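Local coordinates for plasmid pRiA4b Orf3-like domain-containing protein (Methanosarcina mazei, PDB 2I1S) that is of unknown function and belongs to the plasmid pRiA4b ORF-3-like family, at residues A[39-42]-A[43-47]; A[33-36]-A[37-40]. All blocks are in the same frame, centred on the assembly; numbering follows the deposited sequence.

Interaction 1: residues A[39-42]-A[43-47]; sequences KAIQ and AVMDW
V44 N reaches back to A40 O at 2.9 Å and M45 N to I41 O, ordinary helical bonds that carry the helix into its last turn. The ending is a Schellman motif: D46 takes a positive phi (52°), D46 N bonds to A43 O, and W47 N returns to Q42 O at 2.9 Å, in the plane of that carbonyl. This reversal brings W47 back across the side chain of Q42, the two meeting at about a right angle. Q42 is bent at chi2 (-64°), which folds its amide over toward W47: OE1 lies 3.2 Å from W47 CB, while NE2 comes to the edge of the indole, 3.6 Å from CE3. The amide and ring planes are 35° apart. On the indole itself, M45 CB sits 3.5 Å above the plane, over the ring centre, and I41 CG2 approaches CZ3 obliquely at 4.1 Å. Both ends of the amide are held, NE2 by Y103 OH and OE1 by D49 N, so its rotation is fixed. Cutting Q42 back to alanine removes the whole amide, which is likely to leave D49 N and Y103 OH without these partners and open a gap beside W47. Farther out, W47 NE1 bonds to V140 O and its ring meets Y105 and W111, while I41, V44 and M45 pack on strands 7-15 and 22-29 or on Y103 of strand 100-105, seating the helix end on the sheet.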
# COMPACT_ATOMS: atom_id res chain seq x y z
N LYS A 39 7.13 -4.10 2.64
CA LYS A 39 7.66 -3.09 3.58
C LYS A 39 7.51 -1.64 3.13
O LYS A 39 7.44 -0.75 3.96
CB LYS A 39 9.11 -3.39 3.94
CG LYS A 39 9.28 -4.66 4.70
CD LYS A 39 10.74 -4.96 4.87
CE LYS A 39 10.92 -6.25 5.66
NZ LYS A 39 12.33 -6.78 5.52
N ALA A 40 7.50 -1.40 1.82
CA ALA A 40 7.39 -0.04 1.29
C ALA A 40 5.93 0.43 1.39
O ALA A 40 5.63 1.56 1.81
CB ALA A 40 7.93 0.03 -0.16
N ILE A 41 5.02 -0.46 1.01
CA ILE A 41 3.60 -0.32 1.34
C ILE A 41 3.31 -0.01 2.82
O ILE A 41 2.58 0.95 3.13
CB ILE A 41 2.74 -1.56 0.82
CG1 ILE A 41 2.91 -1.74 -0.70
CG2 ILE A 41 1.23 -1.34 1.15
CD1 ILE A 41 2.26 -3.07 -1.24
N GLN A 42 3.89 -0.80 3.74
CA GLN A 42 3.66 -0.53 5.17
C GLN A 42 4.10 0.89 5.54
O GLN A 42 3.45 1.55 6.37
CB GLN A 42 4.41 -1.55 6.07
CG GLN A 42 3.88 -2.97 6.07
CD GLN A 42 2.48 -3.08 6.60
OE1 GLN A 42 2.24 -2.82 7.75
NE2 GLN A 42 1.55 -3.51 5.76
N ALA A 43 5.20 1.32 4.93
CA ALA A 43 5.83 2.61 5.18
C ALA A 43 4.99 3.77 4.70
O ALA A 43 4.73 4.69 5.47
CB ALA A 43 7.22 2.66 4.55
N VAL A 44 4.51 3.70 3.45
CA VAL A 44 3.72 4.80 2.84
C VAL A 44 2.35 4.96 3.45
O VAL A 44 1.81 6.08 3.48
CB VAL A 44 3.63 4.78 1.25
CG1 VAL A 44 4.97 4.91 0.67
CG2 VAL A 44 2.90 3.54 0.72
N MET A 45 1.82 3.84 3.97
CA MET A 45 0.52 3.78 4.65
C MET A 45 0.58 3.97 6.14
O MET A 45 -0.45 3.94 6.82
CB MET A 45 -0.19 2.47 4.34
CG MET A 45 -0.64 2.33 2.85
SD MET A 45 -1.43 3.74 2.03
CE MET A 45 -1.39 3.09 0.38
N ASP A 46 1.78 4.16 6.68
CA ASP A 46 1.97 4.30 8.12
C ASP A 46 1.29 3.14 8.92
O ASP A 46 0.66 3.32 9.99
CB ASP A 46 1.53 5.71 8.54
CG ASP A 46 1.97 6.07 9.95
OD1 ASP A 46 2.81 5.32 10.52
OD2 ASP A 46 1.48 7.11 10.47
N TRP A 47 1.42 1.94 8.36
CA TRP A 47 0.95 0.74 9.02
C TRP A 47 2.05 0.14 9.91
O TRP A 47 3.20 0.57 9.88
CB TRP A 47 0.42 -0.25 7.97
CG TRP A 47 -0.93 0.11 7.39
CD1 TRP A 47 -1.91 0.87 7.99
CD2 TRP A 47 -1.47 -0.30 6.11
NE1 TRP A 47 -3.00 0.97 7.17
CE2 TRP A 47 -2.76 0.26 6.01
CE3 TRP A 47 -0.99 -1.08 5.05
CZ2 TRP A 47 -3.58 0.08 4.88
CZ3 TRP A 47 -1.81 -1.26 3.91
CH2 TRP A 47 -3.09 -0.70 3.86

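Interaction 2: residues A[33-36]-A[37-40]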
# COMPACT_ATOMS: atom_id res chain seq x y z
N THR A 33 12.38 -7.55 -4.08
CA THR A 33 11.55 -8.73 -3.90
C THR A 33 10.16 -8.23 -3.50
O THR A 33 9.98 -7.02 -3.25
CB THR A 33 12.11 -9.68 -2.82
OG1 THR A 33 12.09 -9.03 -1.54
CG2 THR A 33 13.53 -10.10 -3.13
N PHE A 34 9.18 -9.12 -3.44
CA PHE A 34 7.89 -8.78 -2.88
C PHE A 34 7.95 -8.44 -1.38
O PHE A 34 7.19 -7.60 -0.93
CB PHE A 34 6.82 -9.81 -3.24
CG PHE A 34 6.34 -9.68 -4.67
CD1 PHE A 34 5.14 -9.05 -4.96
CD2 PHE A 34 7.13 -10.13 -5.72
CE1 PHE A 34 4.71 -8.90 -6.30
CE2 PHE A 34 6.72 -9.97 -7.05
CZ PHE A 34 5.50 -9.37 -7.34
N LEU A 35 8.87 -9.04 -0.63
CA LEU A 35 9.00 -8.68 0.78
C LEU A 35 9.34 -7.21 0.91
O LEU A 35 8.69 -6.48 1.66
CB LEU A 35 10.04 -9.55 1.51
CG LEU A 35 10.26 -9.29 3.01
CD1 LEU A 35 8.94 -9.39 3.83
CD2 LEU A 35 11.28 -10.24 3.59
N ASP A 36 10.35 -6.79 0.16
CA ASP A 36 10.79 -5.39 0.07
C ASP A 36 9.65 -4.44 -0.25
O ASP A 36 9.57 -3.34 0.36
CB ASP A 36 11.84 -5.26 -1.04
CG ASP A 36 13.19 -5.88 -0.68
OD1 ASP A 36 13.54 -5.92 0.52
OD2 ASP A 36 13.90 -6.31 -1.60
N LEU A 37 8.78 -4.85 -1.19
CA LEU A 37 7.59 -4.08 -1.56
C LEU A 37 6.52 -4.04 -0.45
O LEU A 37 5.93 -2.98 -0.19
CB LEU A 37 7.00 -4.63 -2.87
CG LEU A 37 5.70 -4.00 -3.39
CD1 LEU A 37 5.93 -2.54 -3.76
CD2 LEU A 37 5.06 -4.77 -4.57
N HIS A 38 6.24 -5.19 0.17
CA HIS A 38 5.40 -5.23 1.36
C HIS A 38 5.83 -4.15 2.35
O HIS A 38 5.01 -3.35 2.81
CB HIS A 38 5.46 -6.61 2.02
CG HIS A 38 5.10 -6.61 3.48
ND1 HIS A 38 3.83 -6.31 3.93
CD2 HIS A 38 5.83 -6.90 4.58
CE1 HIS A 38 3.80 -6.41 5.25
NE2 HIS A 38 5.00 -6.76 5.67
N LYS A 39 7.13 -4.10 2.64
CA LYS A 39 7.66 -3.09 3.58
C LYS A 39 7.51 -1.64 3.13
O LYS A 39 7.44 -0.75 3.96
CB LYS A 39 9.11 -3.39 3.94
CG LYS A 39 9.28 -4.66 4.70
CD LYS A 39 10.74 -4.96 4.87
CE LYS A 39 10.92 -6.25 5.66
NZ LYS A 39 12.33 -6.78 5.52
N ALA A 40 7.50 -1.40 1.82
CA ALA A 40 7.39 -0.04 1.29
C ALA A 40 5.93 0.43 1.39
O ALA A 40 5.63 1.56 1.81
CB ALA A 40 7.93 0.03 -0.16
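L35 and K39, one turn apart, meet along the helix flank: the lysine chain, extended beyond CG, runs back past the leucine, and its CE lies 4.1 Å from L35 CG. L35 holds CG anti to its own backbone N (chi1 -179°), and this carries CD1 between that lysine and H38, 4.1 Å from H38 CD2. H38 also turns its ring away from the backbone N (chi1 157°), where ND1 bonds to Y103 OH and NE2 to D49 OD2, while its ring stacks on H53. On another side of the helix L37 CD2 comes obliquely to the F34 ring, 4.3 Å from CD1, and F55 meets that ring edge-to-face. The first turn is closed by a capping box. T33 N gives a straight bond to D36 OD2 at 3.2 Å, arriving on the anti side and 29° out of the carboxylate plane; in return D36 N makes a long, weak bond to T33 OG1 at 3.3 Å. The box thus gives D36 N, an amide of the first turn with no helical carbonyl to bond, a partner, though a weak one, and it places a carboxylate at the helix N-terminus, where its negative charge would be expected to interact favourably with the helix dipole.

In the fold
Interactions 1 and 2 are the two ends of helix 34-44, with centres about 9 Å apart, and they share K39 and A40, so that a capped start and a Schellman finish lie within one short helix. The two are also tied through residues beyond the helix: Y103 OH bonds to both H38 and Q42, and D49 bonds to the same pair, through its carboxylate to H38 and its backbone N to Q42. Interaction 1 is the deeper, its centre about 6 Å from the chain centre against about 10 Å for interaction 2. The function is unknown, and no site can be assigned to either contact.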